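PDB 5NLC: PipY from Synechococcus elongatus, which binds pyridoxal 5'-phosphate and is probably involved in the homeostasis of this vitamin B6 cofactor. Local coordinates for residues A[3-8]-A[37-42]; A[32-37]-A[57-62]; A[42-47]-A[63-68]; A[48-53]-A[75-80]. One frame throughout, in Å; residues are numbered along the deposited sequence.

Four contacts in the first 80 residues illustrate how a modified TIM barrel is assembled from successive strand and helix units. From the N terminus, contact 1 closes a loop through strand 20-24, laying helix 4-14 against the end of helix 30-38. Contact 2 leaves that same helix, crosses contact 1 and shares Tyr37 with it, and ties the helix to the loop that follows helix 49-56. Contact 3 opens where contact 1 ends, at Arg42, crosses contact 2 and pairs strand 43-46 with strand 66-69. Contact 4 crosses contacts 2 and 3, joining the outer helices 49-56 and 78-84; it comes after contact 1 in series and does not touch it.

Contact 1. Residues A[3-8]-A[37-42]; sequences QIAERL and YAAGQR
Ala5 and Ala39 meet through their methyl groups, CB to CB at 3.9 Å, and their small size lets the first turn of helix 4-14 come close to the end of helix 30-38. Leu8 covers more. With CG anti to the backbone N (chi1 -178°), its two branches point to the 37-42 segment: CD2 lies 4.2 Å from Ala39 CB and 3.6 Å from Ala39 O, while CD1 comes within 3.3 Å of Gln41 OE1. This buried amide is held by its other end, since Gln41 NE2 is hydrogen-bonded to the carbonyl oxygens of His43 and Leu21. The backbone that Leu8 covers is a Schellman motif, in which Gly40, the first residue to leave helical angles, has positive phi and turns the chain toward strand 43-46 of the barrel. Polar interactions do not bridge the two segments but stiffen this turn. Tyr37 O accepts both Gly40 N, at 2.9 Å, and Arg42 NH1. The same NH1 also donates to Gln41 O, which it meets from above the carbonyl plane, at 3.0 Å. A cation-pi contact completes the set, with Arg42 NH1 3.4 Å above the centre of the Tyr37 ring.

Contact 2. Residues A[32-37]-A[57-62]; sequences AIREAY and AELTDL
The guanidinium of Arg34 carries a methyl group on one face and oxygens at its edge. Leu59 CD2 lies 3.6 Å above the guanidinium plane, displaced toward the rim. Asp61 takes the end of the group, near its plane, and Glu58 O also lies in that plane, 2.8 Å from Arg34 NH2. The Tyr37 ring is covered in a similar way: Leu62 CD2 makes a CH-pi contact 3.9 Å from the ring centroid, nearly on the normal, and it does so on the side opposite Arg42. The same methyl also comes within 3.5 Å of Arg34 NH1, so Leu62 touches both flat groups.

The salt bridge is end-on, with one nitrogen to each oxygen. Arg34 NH2 reaches Asp61 OD1 at 2.8 Å in an almost straight bond (173°), but from above the carboxylate plane. Arg34 NH1 meets the syn lone pair of Asp61 OD2 at 2.9 Å. The planes are 39° apart, in keeping with the uneven fit. Arg34 gets there by running extended from CG to NE, alongside Leu59. Deeper in, the side chains of Ile33 and Leu59 cross at about a right angle, CD1 to CD1 at 4.0 Å, and both continue onto Trp67.

Helix 30-38 is thus joined to the loop ahead of strand 66-69 in layers, apolar inside and charged outside. With its charge paired and its methylenes and one guanidinium face packed on leucine, Arg34 probably has little rotational freedom, although the bridge lies toward the protein surface.

Contact 3. Residues A[42-47]-A[63-68]; sequences RHFGEN and PDLTWH
From positions on the same face of the sheet, His43 and His68 both place CG anti to the carbonyl carbon (chi1 -64° and -67°), turning their rings toward each other across the strands. His43 ND1 and His68 NE2 then share a straight hydrogen bond of 3.0 Å, in which either could be the donor. The bond lies in the plane of the His68 ring, with the rings 70° apart. His68 ND1 is hydrogen-bonded in turn to His89, so the link runs on to strand 87-91. Thr66 stands beside His43, its CB 3.3 Å from ND1.

On the other face, Phe44 CB sits over the indole of Trp67, 3.9 Å from CZ3, while Phe44 CD1 touches Leu65 CD2 at 3.4 Å. Outside the strands, Arg42 NE makes a long salt bridge to Asp64 OD2 from above the carboxylate plane. Asp64 OD1 is also hydrogen-bonded to Tyr37 OH, and Tyr37 O holds Arg42 NH1.

The backbones pair in parallel: Arg42 O accepts Thr66 N at 2.8 Å, Phe44 N reaches Thr66 O, Phe44 O accepts His68 N, and Glu46 N donates to His68 O. Strand 43-46, helix 49-56 and strand 66-69 form a beta-alpha-beta crossover, the repeating element of a TIM barrel. As in fold type III proteins, the cofactor site lies near the C-terminal strand ends, where Asn47 contacts pyridoxal phosphate in the ligand-bound protein.

Contact 4. Residues A[48-53]-A[75-80]; sequences RVQEAI and SNKARK. With PO4 (phosphate ion), chain C.
Val49 and Lys80 bring their CA atoms to 7.2 Å, the closest approach of the two backbones, where the start of helix 49-56 comes beside the start of helix 78-84. Their side chains cross at a slant, with Val49 CG1 3.8 Å from Lys80 CB. One turn further on, Ile53 CD1 meets the aliphatic chain of Lys80 at about a right angle, 3.9 Å from CD. The lysine therefore lies over two apolar residues before its charge emerges beyond them.

The ammonium group is met by Gln50. Lys80 NZ donates to Gln50 OE1 at 2.9 Å, tilted 16° from the carbonyl plane. Gln50 folds at chi2 (-66°) to bring OE1 to the lysine, which is extended to CE and departs from that only at chi4. Lys77 crosses the glutamine at about a right angle, its CE 4.0 Å from OE1, so a second lysine chain flanks the amide.

Arg79, the residue before Lys80, faces another way and binds a phosphate ion, probably taken from the crystallisation liquor. The anion meets the edge of the guanidinium: NE donates to O2 at 2.9 Å and NH2 to O3 at 2.6 Å. Arg99 and Arg102 bind the same phosphate, and Glu106 is a second partner of Arg79 NH2, so helix 94-107 completes the site. Contact between the first turns of successive outer helices, with apolar residues inward and long polar chains at the rim, is found in the outer layer of a TIM barrel.

Contact 1. Residues A[3-8]-A[37-42]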
# COMPACT_ATOMS: atom_id res chain seq x y z
N GLN A 3 3.55 22.87 -11.93
CA GLN A 3 4.52 22.61 -10.88
C GLN A 3 3.93 21.57 -9.92
O GLN A 3 2.72 21.35 -9.85
CB GLN A 3 4.82 23.87 -10.04
CG GLN A 3 5.19 25.14 -10.80
CD GLN A 3 6.60 25.17 -11.34
OE1 GLN A 3 7.49 24.46 -10.83
NE2 GLN A 3 6.83 26.03 -12.36
N ILE A 4 4.80 20.95 -9.15
CA ILE A 4 4.36 19.97 -8.20
C ILE A 4 3.37 20.54 -7.18
O ILE A 4 2.36 19.88 -6.87
CB ILE A 4 5.55 19.26 -7.56
CG1 ILE A 4 6.34 18.46 -8.63
CG2 ILE A 4 5.08 18.37 -6.43
CD1 ILE A 4 7.71 17.95 -8.16
N ALA A 5 3.61 21.73 -6.66
CA ALA A 5 2.71 22.24 -5.61
C ALA A 5 1.28 22.37 -6.16
O ALA A 5 0.30 22.06 -5.46
CB ALA A 5 3.18 23.58 -5.08
N GLU A 6 1.19 22.83 -7.41
CA GLU A 6 -0.09 23.09 -8.07
C GLU A 6 -0.83 21.76 -8.32
O GLU A 6 -2.05 21.62 -8.07
CB GLU A 6 0.14 23.84 -9.39
CG GLU A 6 0.72 25.23 -9.22
CD GLU A 6 1.08 25.90 -10.57
OE1 GLU A 6 0.45 26.91 -10.89
OE2 GLU A 6 2.00 25.43 -11.30
N ARG A 7 -0.09 20.78 -8.81
CA ARG A 7 -0.65 19.43 -9.02
C ARG A 7 -1.17 18.80 -7.73
O ARG A 7 -2.29 18.20 -7.67
CB ARG A 7 0.41 18.55 -9.70
CG ARG A 7 0.74 18.89 -11.15
CD ARG A 7 1.99 18.14 -11.54
NE ARG A 7 2.25 18.21 -12.95
CZ ARG A 7 1.64 17.47 -13.88
NH1 ARG A 7 0.70 16.58 -13.57
NH2 ARG A 7 1.95 17.66 -15.15
N LEU A 8 -0.36 18.89 -6.67
CA LEU A 8 -0.77 18.36 -5.36
C LEU A 8 -2.04 19.06 -4.87
O LEU A 8 -2.93 18.41 -4.35
CB LEU A 8 0.33 18.49 -4.29
CG LEU A 8 -0.06 17.89 -2.94
CD1 LEU A 8 -0.34 16.40 -3.09
CD2 LEU A 8 1.01 18.03 -1.87
N TYR A 37 7.59 17.39 -0.73
CA TYR A 37 7.56 17.59 0.71
C TYR A 37 7.29 19.06 1.10
O TYR A 37 6.45 19.36 1.96
CB TYR A 37 8.83 17.03 1.33
CG TYR A 37 8.82 16.99 2.84
CD1 TYR A 37 9.09 18.14 3.57
CD2 TYR A 37 8.56 15.83 3.52
CE1 TYR A 37 9.08 18.15 4.96
CE2 TYR A 37 8.58 15.80 4.94
CZ TYR A 37 8.83 16.96 5.62
OH TYR A 37 8.80 17.02 6.99
N ALA A 38 7.93 19.97 0.39
CA ALA A 38 7.72 21.38 0.67
C ALA A 38 6.31 21.78 0.37
O ALA A 38 5.81 22.66 0.99
CB ALA A 38 8.68 22.20 -0.21
N ALA A 39 5.68 21.13 -0.59
CA ALA A 39 4.27 21.41 -0.90
C ALA A 39 3.30 20.73 0.05
O ALA A 39 2.12 21.00 -0.07
CB ALA A 39 3.96 20.97 -2.32
N GLY A 40 3.77 19.89 0.95
CA GLY A 40 2.93 19.29 1.99
C GLY A 40 2.84 17.74 1.89
O GLY A 40 2.18 17.11 2.74
N GLN A 41 3.47 17.12 0.88
CA GLN A 41 3.37 15.68 0.76
C GLN A 41 4.27 14.97 1.76
O GLN A 41 5.46 15.36 1.94
CB GLN A 41 3.71 15.26 -0.65
CG GLN A 41 3.49 13.79 -0.99
CD GLN A 41 2.05 13.36 -0.93
OE1 GLN A 41 1.15 14.19 -1.13
NE2 GLN A 41 1.80 12.05 -0.63
N ARG A 42 3.73 13.89 2.37
CA ARG A 42 4.44 13.08 3.35
C ARG A 42 4.56 11.62 3.07
O ARG A 42 5.51 10.97 3.56
CB ARG A 42 3.81 13.25 4.74
CG ARG A 42 3.87 14.71 5.23
CD ARG A 42 5.24 15.16 5.58
NE ARG A 42 5.29 16.57 6.03
CZ ARG A 42 5.41 17.64 5.24
NH1 ARG A 42 5.46 17.54 3.93
NH2 ARG A 42 5.48 18.84 5.80

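Contact 2. Residues A[32-37]-A[57-62]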
# COMPACT_ATOMS: atom_id res chain seq x y z
N ALA A 32 12.92 15.96 -6.45
CA ALA A 32 11.48 16.02 -6.67
C ALA A 32 10.71 15.67 -5.42
O ALA A 32 9.70 16.32 -5.14
CB ALA A 32 11.06 15.09 -7.79
N ILE A 33 11.18 14.68 -4.67
CA ILE A 33 10.62 14.33 -3.36
C ILE A 33 10.74 15.50 -2.39
O ILE A 33 9.74 15.81 -1.71
CB ILE A 33 11.26 13.05 -2.74
CG1 ILE A 33 10.89 11.85 -3.65
CG2 ILE A 33 10.79 12.83 -1.31
CD1 ILE A 33 11.62 10.57 -3.28
N ARG A 34 11.88 16.21 -2.36
CA ARG A 34 11.96 17.40 -1.54
C ARG A 34 11.01 18.48 -1.96
O ARG A 34 10.34 19.08 -1.08
CB ARG A 34 13.35 17.99 -1.51
CG ARG A 34 14.36 17.11 -0.78
CD ARG A 34 15.60 17.90 -0.44
NE ARG A 34 16.51 17.03 0.35
CZ ARG A 34 16.40 16.73 1.63
NH1 ARG A 34 15.51 17.29 2.39
NH2 ARG A 34 17.25 15.88 2.15
N GLU A 35 10.86 18.72 -3.27
CA GLU A 35 9.85 19.66 -3.75
C GLU A 35 8.40 19.28 -3.30
O GLU A 35 7.63 20.17 -2.89
CB GLU A 35 9.97 19.90 -5.27
CG GLU A 35 9.09 20.99 -5.84
CD GLU A 35 9.29 21.25 -7.34
OE1 GLU A 35 10.34 20.83 -7.95
OE2 GLU A 35 8.39 21.87 -7.94
N ALA A 36 8.06 18.00 -3.42
CA ALA A 36 6.78 17.53 -2.97
C ALA A 36 6.57 17.68 -1.51
O ALA A 36 5.48 18.07 -1.08
CB ALA A 36 6.54 16.09 -3.40
N TYR A 37 7.59 17.39 -0.73
CA TYR A 37 7.56 17.59 0.71
C TYR A 37 7.29 19.06 1.10
O TYR A 37 6.45 19.36 1.96
CB TYR A 37 8.83 17.03 1.33
CG TYR A 37 8.82 16.99 2.84
CD1 TYR A 37 9.09 18.14 3.57
CD2 TYR A 37 8.56 15.83 3.52
CE1 TYR A 37 9.08 18.15 4.96
CE2 TYR A 37 8.58 15.80 4.94
CZ TYR A 37 8.83 16.96 5.62
OH TYR A 37 8.80 17.02 6.99
N ALA A 57 18.72 7.57 1.58
CA ALA A 57 19.81 8.04 2.47
C ALA A 57 19.92 9.55 2.61
O ALA A 57 20.02 10.06 3.73
CB ALA A 57 21.16 7.46 2.10
N GLU A 58 19.81 10.29 1.52
CA GLU A 58 19.88 11.77 1.62
C GLU A 58 18.67 12.43 2.29
O GLU A 58 18.75 13.60 2.74
CB GLU A 58 20.04 12.42 0.25
CG GLU A 58 21.45 12.31 -0.32
CD GLU A 58 21.76 10.92 -0.90
OE1 GLU A 58 20.83 10.09 -1.04
OE2 GLU A 58 22.93 10.62 -1.22
N LEU A 59 17.59 11.70 2.35
CA LEU A 59 16.32 12.26 2.77
C LEU A 59 16.00 11.99 4.24
O LEU A 59 14.94 12.39 4.72
CB LEU A 59 15.20 11.70 1.90
CG LEU A 59 15.26 12.04 0.42
CD1 LEU A 59 14.31 11.17 -0.39
CD2 LEU A 59 14.99 13.51 0.13
N THR A 60 16.91 11.36 4.97
CA THR A 60 16.62 11.09 6.39
C THR A 60 16.58 12.30 7.31
O THR A 60 16.11 12.17 8.47
CB THR A 60 17.60 10.07 7.00
OG1 THR A 60 18.93 10.53 6.91
CG2 THR A 60 17.47 8.78 6.26
N ASP A 61 17.03 13.46 6.84
CA ASP A 61 16.75 14.68 7.61
C ASP A 61 15.24 14.88 7.84
O ASP A 61 14.87 15.41 8.89
CB ASP A 61 17.32 15.92 6.93
CG ASP A 61 16.71 16.11 5.54
OD1 ASP A 61 16.89 15.12 4.78
OD2 ASP A 61 16.03 17.18 5.27
N LEU A 62 14.37 14.45 6.90
CA LEU A 62 12.92 14.76 6.91
C LEU A 62 12.26 13.88 7.97
O LEU A 62 12.30 12.66 7.86
CB LEU A 62 12.28 14.53 5.52
CG LEU A 62 12.91 15.38 4.38
CD1 LEU A 62 12.37 14.95 3.01
CD2 LEU A 62 12.69 16.86 4.50

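Contact 3. Residues A[42-47]-A[63-68]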
# COMPACT_ATOMS: atom_id res chain seq x y z
N ARG A 42 3.73 13.89 2.37
CA ARG A 42 4.44 13.08 3.35
C ARG A 42 4.56 11.62 3.07
O ARG A 42 5.51 10.97 3.56
CB ARG A 42 3.81 13.25 4.74
CG ARG A 42 3.87 14.71 5.23
CD ARG A 42 5.24 15.16 5.58
NE ARG A 42 5.29 16.57 6.03
CZ ARG A 42 5.41 17.64 5.24
NH1 ARG A 42 5.46 17.54 3.93
NH2 ARG A 42 5.48 18.84 5.80
N HIS A 43 3.62 11.07 2.30
CA HIS A 43 3.63 9.65 1.97
C HIS A 43 4.17 9.41 0.58
O HIS A 43 3.65 9.96 -0.40
CB HIS A 43 2.21 9.14 2.02
CG HIS A 43 1.60 9.21 3.38
ND1 HIS A 43 1.99 8.38 4.41
CD2 HIS A 43 0.65 10.03 3.89
CE1 HIS A 43 1.32 8.69 5.51
NE2 HIS A 43 0.45 9.66 5.20
N PHE A 44 5.22 8.63 0.50
CA PHE A 44 5.91 8.32 -0.73
C PHE A 44 6.03 6.85 -0.89
O PHE A 44 6.18 6.11 0.09
CB PHE A 44 7.29 8.96 -0.75
CG PHE A 44 7.24 10.45 -0.78
CD1 PHE A 44 7.13 11.16 0.40
CD2 PHE A 44 7.13 11.13 -1.98
CE1 PHE A 44 7.04 12.55 0.41
CE2 PHE A 44 7.05 12.52 -1.98
CZ PHE A 44 7.00 13.25 -0.81
N GLY A 45 5.82 6.39 -2.12
CA GLY A 45 5.74 4.99 -2.40
C GLY A 45 6.74 4.57 -3.50
O GLY A 45 6.95 5.31 -4.51
N GLU A 46 7.31 3.38 -3.31
CA GLU A 46 8.21 2.81 -4.31
C GLU A 46 7.71 1.40 -4.63
O GLU A 46 7.11 0.75 -3.79
CB GLU A 46 9.62 2.77 -3.80
CG GLU A 46 10.30 4.18 -3.66
CD GLU A 46 10.82 4.76 -4.97
OE1 GLU A 46 11.15 3.96 -5.89
OE2 GLU A 46 10.91 6.04 -5.10
N ASN A 47 8.00 0.91 -5.83
CA ASN A 47 7.56 -0.44 -6.20
C ASN A 47 8.60 -1.49 -5.81
O ASN A 47 8.22 -2.61 -5.61
CB ASN A 47 7.29 -0.60 -7.69
CG ASN A 47 5.96 -0.02 -8.11
OD1 ASN A 47 5.16 0.48 -7.29
ND2 ASN A 47 5.73 -0.03 -9.41
N PRO A 63 11.67 14.50 9.01
CA PRO A 63 11.32 13.70 10.21
C PRO A 63 10.04 12.77 10.05
O PRO A 63 9.96 11.72 10.70
CB PRO A 63 11.09 14.79 11.26
CG PRO A 63 10.41 15.87 10.44
CD PRO A 63 11.10 15.85 9.08
N ASP A 64 9.12 13.16 9.19
CA ASP A 64 7.77 12.58 9.10
C ASP A 64 7.41 12.16 7.66
O ASP A 64 6.30 12.28 7.21
CB ASP A 64 6.85 13.64 9.55
CG ASP A 64 7.11 14.93 8.86
OD1 ASP A 64 8.18 15.04 8.12
OD2 ASP A 64 6.25 15.81 9.06
N LEU A 65 8.42 11.73 6.94
CA LEU A 65 8.26 11.15 5.64
C LEU A 65 7.90 9.68 5.92
O LEU A 65 8.61 9.00 6.64
CB LEU A 65 9.60 11.32 4.87
CG LEU A 65 9.50 11.28 3.35
CD1 LEU A 65 10.90 11.48 2.81
CD2 LEU A 65 9.01 9.91 2.90
N THR A 66 6.77 9.22 5.39
CA THR A 66 6.36 7.86 5.50
C THR A 66 6.57 7.11 4.16
O THR A 66 6.06 7.56 3.13
CB THR A 66 4.90 7.82 5.92
OG1 THR A 66 4.76 8.45 7.17
CG2 THR A 66 4.38 6.44 6.04
N TRP A 67 7.38 6.01 4.19
CA TRP A 67 7.68 5.23 3.01
C TRP A 67 6.79 3.97 2.93
O TRP A 67 6.69 3.19 3.92
CB TRP A 67 9.12 4.75 3.05
CG TRP A 67 10.12 5.87 2.78
CD1 TRP A 67 10.86 6.57 3.70
CD2 TRP A 67 10.42 6.42 1.53
NE1 TRP A 67 11.62 7.52 3.06
CE2 TRP A 67 11.39 7.43 1.72
CE3 TRP A 67 9.98 6.14 0.23
CZ2 TRP A 67 11.94 8.18 0.63
CZ3 TRP A 67 10.58 6.89 -0.85
CH2 TRP A 67 11.48 7.90 -0.62
N HIS A 68 6.26 3.76 1.74
CA HIS A 68 5.31 2.69 1.44
C HIS A 68 5.92 1.81 0.36
O HIS A 68 6.34 2.35 -0.70
CB HIS A 68 4.02 3.30 0.88
CG HIS A 68 3.25 4.13 1.86
ND1 HIS A 68 2.12 3.67 2.48
CD2 HIS A 68 3.45 5.37 2.35
CE1 HIS A 68 1.67 4.58 3.32
NE2 HIS A 68 2.42 5.65 3.22

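Contact 4. Residues A[48-53]-A[75-80]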
# COMPACT_ATOMS: atom_id res chain seq x y z
N ARG A 48 9.86 -1.12 -5.79
CA ARG A 48 10.99 -2.04 -5.61
C ARG A 48 11.84 -1.63 -4.44
O ARG A 48 12.25 -0.49 -4.35
CB ARG A 48 11.87 -2.06 -6.88
CG ARG A 48 11.24 -2.88 -7.99
CD ARG A 48 11.88 -2.71 -9.36
NE ARG A 48 10.93 -3.12 -10.40
CZ ARG A 48 11.07 -2.92 -11.71
NH1 ARG A 48 12.15 -2.32 -12.22
NH2 ARG A 48 10.10 -3.32 -12.54
N VAL A 49 12.21 -2.60 -3.60
CA VAL A 49 12.96 -2.32 -2.38
C VAL A 49 14.30 -1.60 -2.65
O VAL A 49 14.58 -0.56 -2.04
CB VAL A 49 13.20 -3.64 -1.56
CG1 VAL A 49 14.17 -3.44 -0.42
CG2 VAL A 49 11.90 -4.19 -1.00
N GLN A 50 15.11 -2.13 -3.58
CA GLN A 50 16.46 -1.58 -3.84
C GLN A 50 16.46 -0.16 -4.39
O GLN A 50 17.24 0.66 -3.94
CB GLN A 50 17.28 -2.50 -4.76
CG GLN A 50 17.62 -3.84 -4.12
CD GLN A 50 18.58 -3.77 -2.91
OE1 GLN A 50 18.55 -4.68 -2.06
NE2 GLN A 50 19.44 -2.71 -2.83
N GLU A 51 15.55 0.14 -5.29
CA GLU A 51 15.40 1.50 -5.80
C GLU A 51 15.03 2.47 -4.69
O GLU A 51 15.58 3.59 -4.65
CB GLU A 51 14.37 1.54 -6.93
CG GLU A 51 14.84 0.79 -8.17
CD GLU A 51 13.71 0.47 -9.15
OE1 GLU A 51 12.56 0.99 -9.03
OE2 GLU A 51 14.01 -0.34 -10.08
N ALA A 52 14.19 2.05 -3.74
CA ALA A 52 13.88 2.89 -2.59
C ALA A 52 15.07 3.14 -1.67
O ALA A 52 15.33 4.29 -1.34
CB ALA A 52 12.75 2.32 -1.77
N ILE A 53 15.77 2.10 -1.24
CA ILE A 53 16.96 2.24 -0.37
C ILE A 53 17.92 3.25 -0.94
O ILE A 53 18.38 4.16 -0.23
CB ILE A 53 17.72 0.90 -0.22
CG1 ILE A 53 16.92 -0.08 0.62
CG2 ILE A 53 19.11 1.06 0.42
CD1 ILE A 53 17.44 -1.49 0.53
N SER A 75 10.43 -13.02 -0.53
CA SER A 75 10.73 -13.38 0.88
C SER A 75 12.18 -13.13 1.31
O SER A 75 12.37 -12.78 2.47
CB SER A 75 10.30 -14.82 1.21
OG SER A 75 8.92 -14.77 1.60
N ASN A 76 13.15 -13.20 0.38
CA ASN A 76 14.56 -12.91 0.68
C ASN A 76 14.93 -11.43 0.73
O ASN A 76 16.09 -11.09 1.01
CB ASN A 76 15.51 -13.68 -0.28
CG ASN A 76 15.53 -13.14 -1.75
OD1 ASN A 76 14.86 -12.15 -2.14
ND2 ASN A 76 16.30 -13.83 -2.57
N LYS A 77 13.99 -10.55 0.42
CA LYS A 77 14.16 -9.12 0.57
C LYS A 77 13.30 -8.60 1.73
O LYS A 77 13.24 -7.39 1.94
CB LYS A 77 13.76 -8.37 -0.73
CG LYS A 77 14.69 -8.54 -1.91
CD LYS A 77 16.08 -7.93 -1.62
CE LYS A 77 17.11 -8.32 -2.68
NZ LYS A 77 16.74 -7.79 -4.03
N ALA A 78 12.65 -9.49 2.46
CA ALA A 78 11.77 -9.08 3.54
C ALA A 78 12.59 -8.31 4.60
O ALA A 78 12.10 -7.37 5.15
CB ALA A 78 11.05 -10.27 4.13
N ARG A 79 13.85 -8.70 4.85
CA ARG A 79 14.63 -8.03 5.86
C ARG A 79 14.87 -6.56 5.52
O ARG A 79 14.67 -5.68 6.34
CB ARG A 79 15.94 -8.77 6.06
CG ARG A 79 16.81 -8.24 7.19
CD ARG A 79 18.07 -9.12 7.36
NE ARG A 79 17.65 -10.30 8.08
CZ ARG A 79 17.45 -10.37 9.40
NH1 ARG A 79 17.74 -9.36 10.22
NH2 ARG A 79 16.99 -11.49 9.91
N LYS A 80 15.33 -6.30 4.29
CA LYS A 80 15.49 -4.92 3.85
C LYS A 80 14.17 -4.15 3.85
O LYS A 80 14.17 -2.97 4.12
CB LYS A 80 16.16 -4.84 2.48
CG LYS A 80 17.65 -5.21 2.54
CD LYS A 80 18.19 -5.25 1.12
CE LYS A 80 19.72 -5.30 1.08
NZ LYS A 80 20.15 -6.06 -0.13
P PO4 C . 16.10 -13.69 7.06
O1 PO4 C . 14.60 -13.68 6.94
O2 PO4 C . 16.67 -12.47 6.37
O3 PO4 C . 16.45 -13.65 8.54
O4 PO4 C . 16.64 -14.97 6.46